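Side-chain contacts in probable molybdenum cofactor guanylyltransferase (Aquifex aeolicus, PDB 2E8B), which probably transfers GMP from GTP to molybdenum-bound molybdopterin, forming the guanine dinucleotide form of the molybdenum cofactor: residues 29-32 / 33-36; 141-144 / 145-148. One frame throughout, in Å; residues are numbered along the deposited sequence.

Interaction 1: 29-32 / 33-36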
ATOM      1  N   GLY A  29     -19.438 -12.479   8.627  1.00 17.90           N
ATOM      2  CA  GLY A  29     -19.687 -13.871   8.961  1.00 17.89           C
ATOM      3  C   GLY A  29     -19.398 -14.179  10.420  1.00 19.91           C
ATOM      4  O   GLY A  29     -18.929 -13.315  11.158  1.00 18.78           O
ATOM      5  N   GLU A  30     -19.676 -15.408  10.838  1.00 20.33           N
ATOM      6  CA  GLU A  30     -19.448 -15.818  12.223  1.00 24.55           C
ATOM      7  C   GLU A  30     -18.027 -15.601  12.730  1.00 25.01           C
ATOM      8  O   GLU A  30     -17.826 -15.242  13.893  1.00 26.89           O
ATOM      9  CB  GLU A  30     -19.805 -17.292  12.414  1.00 27.28           C
ATOM     10  CG  GLU A  30     -21.287 -17.576  12.450  1.00 33.54           C
ATOM     11  CD  GLU A  30     -21.592 -18.977  12.930  1.00 36.21           C
ATOM     12  OE1 GLU A  30     -20.640 -19.770  13.105  1.00 37.79           O
ATOM     13  OE2 GLU A  30     -22.785 -19.287  13.132  1.00 40.64           O
ATOM     14  N   ASP A  31     -17.042 -15.832  11.867  1.00 24.43           N
ATOM     15  CA  ASP A  31     -15.644 -15.682  12.254  1.00 25.81           C
ATOM     16  C   ASP A  31     -15.046 -14.324  11.917  1.00 23.80           C
ATOM     17  O   ASP A  31     -13.823 -14.173  11.916  1.00 22.94           O
ATOM     18  CB  ASP A  31     -14.793 -16.765  11.583  1.00 29.22           C
ATOM     19  CG  ASP A  31     -15.225 -18.167  11.959  1.00 32.86           C
ATOM     20  OD1 ASP A  31     -15.209 -18.491  13.164  1.00 35.86           O
ATOM     21  OD2 ASP A  31     -15.574 -18.945  11.046  1.00 34.99           O
ATOM     22  N   LYS A  32     -15.881 -13.330  11.640  1.00 22.46           N
ATOM     23  CA  LYS A  32     -15.338 -12.025  11.287  1.00 22.14           C
ATOM     24  C   LYS A  32     -14.455 -11.422  12.380  1.00 21.52           C
ATOM     25  O   LYS A  32     -13.408 -10.850  12.080  1.00 21.50           O
ATOM     26  CB  LYS A  32     -16.452 -11.047  10.898  1.00 22.90           C
ATOM     27  CG  LYS A  32     -17.443 -10.692  11.986  1.00 26.43           C
ATOM     28  CD  LYS A  32     -18.428  -9.657  11.458  1.00 30.53           C
ATOM     29  CE  LYS A  32     -19.591  -9.440  12.409  1.00 33.81           C
ATOM     30  NZ  LYS A  32     -20.528  -8.389  11.920  1.00 36.16           N
ATOM     31  N   LEU A  33     -14.846 -11.561  13.645  1.00 18.66           N
ATOM     32  CA  LEU A  33     -14.029 -10.995  14.717  1.00 19.81           C
ATOM     33  C   LEU A  33     -12.600 -11.550  14.724  1.00 18.87           C
ATOM     34  O   LEU A  33     -11.643 -10.800  14.947  1.00 17.95           O
ATOM     35  CB  LEU A  33     -14.684 -11.219  16.084  1.00 18.60           C
ATOM     36  CG  LEU A  33     -14.031 -10.436  17.230  1.00 21.05           C
ATOM     37  CD1 LEU A  33     -14.086  -8.940  16.936  1.00 21.21           C
ATOM     38  CD2 LEU A  33     -14.747 -10.746  18.540  1.00 21.26           C
ATOM     39  N   LEU A  34     -12.444 -12.851  14.479  1.00 18.39           N
ATOM     40  CA  LEU A  34     -11.115 -13.464  14.447  1.00 18.33           C
ATOM     41  C   LEU A  34     -10.231 -12.763  13.422  1.00 19.04           C
ATOM     42  O   LEU A  34      -9.050 -12.514  13.666  1.00 19.43           O
ATOM     43  CB  LEU A  34     -11.199 -14.948  14.076  1.00 21.84           C
ATOM     44  CG  LEU A  34     -11.264 -16.008  15.174  1.00 25.45           C
ATOM     45  CD1 LEU A  34     -11.318 -17.385  14.521  1.00 27.54           C
ATOM     46  CD2 LEU A  34     -10.043 -15.901  16.080  1.00 25.68           C
ATOM     47  N   TYR A  35     -10.814 -12.441  12.272  1.00 18.16           N
ATOM     48  CA  TYR A  35     -10.070 -11.780  11.211  1.00 18.73           C
ATOM     49  C   TYR A  35      -9.783 -10.315  11.526  1.00 17.31           C
ATOM     50  O   TYR A  35      -8.721  -9.796  11.187  1.00 17.28           O
ATOM     51  CB  TYR A  35     -10.834 -11.908   9.890  1.00 21.18           C
ATOM     52  CG  TYR A  35     -10.827 -13.322   9.351  1.00 26.64           C
ATOM     53  CD1 TYR A  35      -9.716 -13.825   8.670  1.00 27.14           C
ATOM     54  CD2 TYR A  35     -11.905 -14.176   9.568  1.00 26.61           C
ATOM     55  CE1 TYR A  35      -9.682 -15.146   8.221  1.00 28.76           C
ATOM     56  CE2 TYR A  35     -11.881 -15.496   9.125  1.00 28.54           C
ATOM     57  CZ  TYR A  35     -10.768 -15.975   8.453  1.00 28.09           C
ATOM     58  OH  TYR A  35     -10.747 -17.282   8.022  1.00 31.47           O
ATOM     59  N   GLU A  36     -10.723  -9.653  12.189  1.00 17.03           N
ATOM     60  CA  GLU A  36     -10.540  -8.250  12.533  1.00 16.76           C
ATOM     61  C   GLU A  36      -9.457  -8.087  13.590  1.00 16.32           C
ATOM     62  O   GLU A  36      -8.654  -7.159  13.524  1.00 17.06           O
ATOM     63  CB  GLU A  36     -11.858  -7.657  13.032  1.00 19.82           C
ATOM     64  CG  GLU A  36     -12.976  -7.765  12.007  1.00 25.07           C
ATOM     65  CD  GLU A  36     -14.316  -7.311  12.540  1.00 28.89           C
ATOM     66  OE1 GLU A  36     -14.684  -7.732  13.655  1.00 31.10           O
ATOM     67  OE2 GLU A  36     -15.007  -6.542  11.835  1.00 31.58           O
TER
HETATM   68  O   HOH W   1     -15.161 -14.695  15.274  1.00 27.83           O
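L33 meets K32 mainly through the backbone: K32 sets CG between its own N and carbonyl carbon (chi1 64°), which brings CG to 3.2 Å from L33 N before the chain extends away. The two join the type I turn G29-K32 to the helix, with D31 at the N-cap position, where its carboxylate makes no capping bond. L34 rests CB at 3.5 Å from D31 O, and its N-H reaches a water weakly; that water donates to E30 O, bridging turn and helix. Y35 offers a flat group to the same carbonyl. D31 O lies at the ring edge, near its plane and 3.0 Å from CD2, and takes a weak bond from Y35 N (3.5 Å), while D31 CB flanks CE2. R27 makes a cation-pi contact with the ring, a use for an aromatic here. One residue on, E36 N makes a firmer bond to K32 O (2.9 Å, 153° at the hydrogen), and E36 CG lies 3.1 Å from K32 O. A glutamate is long enough for OE2 to bond S25 OG. Cut back to an alanine here, the position would probably keep the backbone bond but leave S25 OG without its carboxylate mate. K32, predicted to bind GTP, begins helix 32-51, which with strands 16-22 and 56-61, parallel neighbours in the sheet, forms a beta-alpha-beta crossover.

Interaction 2: 141-144 / 145-148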
ATOM      1  N   TYR A 141       4.475   4.422  -6.604  1.00 12.46           N
ATOM      2  CA  TYR A 141       3.597   5.250  -7.427  1.00 12.47           C
ATOM      3  C   TYR A 141       4.136   6.666  -7.511  1.00 14.58           C
ATOM      4  O   TYR A 141       4.675   7.190  -6.535  1.00 14.02           O
ATOM      5  CB  TYR A 141       2.190   5.320  -6.829  1.00 13.60           C
ATOM      6  CG  TYR A 141       1.328   4.116  -7.112  1.00 13.98           C
ATOM      7  CD1 TYR A 141       1.512   2.914  -6.423  1.00 13.83           C
ATOM      8  CD2 TYR A 141       0.332   4.174  -8.084  1.00 11.63           C
ATOM      9  CE1 TYR A 141       0.719   1.794  -6.699  1.00 13.30           C
ATOM     10  CE2 TYR A 141      -0.461   3.066  -8.370  1.00 13.69           C
ATOM     11  CZ  TYR A 141      -0.264   1.884  -7.679  1.00 12.81           C
ATOM     12  OH  TYR A 141      -1.043   0.799  -7.999  1.00 14.39           O
ATOM     13  N   SER A 142       3.966   7.283  -8.677  1.00 17.27           N
ATOM     14  CA  SER A 142       4.414   8.651  -8.915  1.00 18.63           C
ATOM     15  C   SER A 142       3.321   9.662  -8.590  1.00 18.90           C
ATOM     16  O   SER A 142       2.156   9.470  -8.933  1.00 19.95           O
ATOM     17  CB  SER A 142       4.830   8.823 -10.378  1.00 19.82           C
ATOM     18  OG  SER A 142       5.087  10.185 -10.671  1.00 22.95           O
ATOM     19  N   LYS A 143       3.704  10.752  -7.936  1.00 20.65           N
ATOM     20  CA  LYS A 143       2.749  11.789  -7.579  1.00 22.23           C
ATOM     21  C   LYS A 143       2.162  12.417  -8.845  1.00 21.02           C
ATOM     22  O   LYS A 143       1.066  12.975  -8.822  1.00 22.27           O
ATOM     23  CB  LYS A 143       3.437  12.866  -6.735  1.00 22.82           C
ATOM     24  CG  LYS A 143       2.484  13.854  -6.098  1.00 23.01           C
ATOM     25  CD  LYS A 143       3.236  14.915  -5.317  1.00 23.55           C
ATOM     26  CE  LYS A 143       2.279  15.935  -4.724  1.00 22.49           C
ATOM     27  NZ  LYS A 143       1.378  15.332  -3.705  1.00 21.51           N
ATOM     28  N   LYS A 144       2.899  12.313  -9.946  1.00 22.44           N
ATOM     29  CA  LYS A 144       2.461  12.875 -11.220  1.00 24.06           C
ATOM     30  C   LYS A 144       1.180  12.226 -11.725  1.00 22.58           C
ATOM     31  O   LYS A 144       0.551  12.720 -12.657  1.00 22.36           O
ATOM     32  CB  LYS A 144       3.569  12.733 -12.269  1.00 27.42           C
ATOM     33  CG  LYS A 144       4.801  13.580 -11.973  1.00 31.28           C
ATOM     34  CD  LYS A 144       5.870  13.443 -13.049  1.00 33.65           C
ATOM     35  CE  LYS A 144       7.080  14.311 -12.731  1.00 36.04           C
ATOM     36  NZ  LYS A 144       8.125  14.247 -13.789  1.00 38.93           N
ATOM     37  N   LEU A 145       0.795  11.120 -11.099  1.00 20.59           N
ATOM     38  CA  LEU A 145      -0.416  10.403 -11.481  1.00 21.50           C
ATOM     39  C   LEU A 145      -1.660  10.995 -10.818  1.00 22.19           C
ATOM     40  O   LEU A 145      -2.786  10.647 -11.171  1.00 21.96           O
ATOM     41  CB  LEU A 145      -0.293   8.939 -11.072  1.00 23.02           C
ATOM     42  CG  LEU A 145       0.883   8.167 -11.656  1.00 24.31           C
ATOM     43  CD1 LEU A 145       1.001   6.843 -10.941  1.00 25.73           C
ATOM     44  CD2 LEU A 145       0.688   7.968 -13.148  1.00 27.37           C
ATOM     45  N   LEU A 146      -1.451  11.888  -9.857  1.00 22.84           N
ATOM     46  CA  LEU A 146      -2.559  12.497  -9.130  1.00 23.43           C
ATOM     47  C   LEU A 146      -3.677  13.047 -10.019  1.00 24.66           C
ATOM     48  O   LEU A 146      -4.849  12.767  -9.782  1.00 23.68           O
ATOM     49  CB  LEU A 146      -2.036  13.598  -8.206  1.00 25.18           C
ATOM     50  CG  LEU A 146      -3.016  14.113  -7.154  1.00 26.81           C
ATOM     51  CD1 LEU A 146      -3.605  12.950  -6.363  1.00 25.74           C
ATOM     52  CD2 LEU A 146      -2.290  15.070  -6.229  1.00 26.49           C
ATOM     53  N   GLU A 147      -3.320  13.824 -11.036  1.00 24.27           N
ATOM     54  CA  GLU A 147      -4.321  14.396 -11.934  1.00 25.80           C
ATOM     55  C   GLU A 147      -5.194  13.332 -12.598  1.00 24.12           C
ATOM     56  O   GLU A 147      -6.418  13.469 -12.664  1.00 20.79           O
ATOM     57  CB  GLU A 147      -3.644  15.238 -13.018  1.00 28.62           C
ATOM     58  CG  GLU A 147      -4.600  15.730 -14.095  1.00 34.57           C
ATOM     59  CD  GLU A 147      -3.929  16.640 -15.107  1.00 37.05           C
ATOM     60  OE1 GLU A 147      -2.958  16.199 -15.761  1.00 38.82           O
ATOM     61  OE2 GLU A 147      -4.374  17.798 -15.251  1.00 40.13           O
ATOM     62  N   LYS A 148      -4.556  12.276 -13.097  1.00 22.95           N
ATOM     63  CA  LYS A 148      -5.266  11.191 -13.766  1.00 22.69           C
ATOM     64  C   LYS A 148      -6.137  10.384 -12.810  1.00 22.01           C
ATOM     65  O   LYS A 148      -7.261  10.015 -13.147  1.00 20.13           O
ATOM     66  CB  LYS A 148      -4.269  10.255 -14.454  1.00 24.30           C
ATOM     67  CG  LYS A 148      -3.654  10.827 -15.726  1.00 30.07           C
ATOM     68  CD  LYS A 148      -4.345  10.293 -16.981  1.00 32.99           C
ATOM     69  CE  LYS A 148      -5.830  10.618 -17.006  1.00 34.50           C
ATOM     70  NZ  LYS A 148      -6.474  10.101 -18.246  1.00 38.20           N
TER
HETATM   71  O   HOH W   2      -1.740  12.511 -14.047  1.00 22.23           O
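L145 folds back over S142 through two overlapping type I beta turns, S142-L145 and K143-L146, that lead from strand 140-142 toward helix 146-154 in this GT-A-type fold. Its N-H bonds S142 O (3.0 Å, 161° at the hydrogen), approaching from above the carbonyl plane. L145 CB and CG each lie 3.3 Å from S142 O. CG is anti to the carbonyl carbon (chi1 -58°), and from there CD1 meets Y141 CD2 at 4.0 Å, the two side chains crossing at about a right angle. A branched apolar residue suits this buried place, where V126 and V167 also touch it. K143 closes the second turn: its O accepts L146 N at 2.9 Å, again from above the carbonyl plane, and its chain, straight as far as CE and bent at the last bond (chi4 65°), carries NZ to the carbonyls of L92 and A95, around the end of helix 84-94. K144, a lysine at an exposed corner, touches L145 N with CB alone, its chain outstretched beyond CG. Its backbone N bonds E98 OE2, which also binds S142 OG. Between K144 O and K148 N, four residues on, a water stands in: it donates to K144 O at 2.7 Å and accepts from K148 N at 3.0 Å.

How the interactions relate
Interaction 1 and interaction 2 lie on opposite sides of the chain's centre, their own centres about 36 Å apart and their nearest atoms about 23 Å apart, so they do not touch. Each belongs to a connection between a strand and a helix, and the sheet joins them: strand 16-22, which precedes 29-36, pairs with 99-104, which pairs with 140-142. Interaction 1 holds a predicted GTP-binding residue, K32, whereas interaction 2 only approaches one. The side chain of Y35 is about 10 Å from that of D106, the probable magnesium ligand, and that of Y141 is about 8 Å from the side chain of L20, another predicted GTP-binding residue.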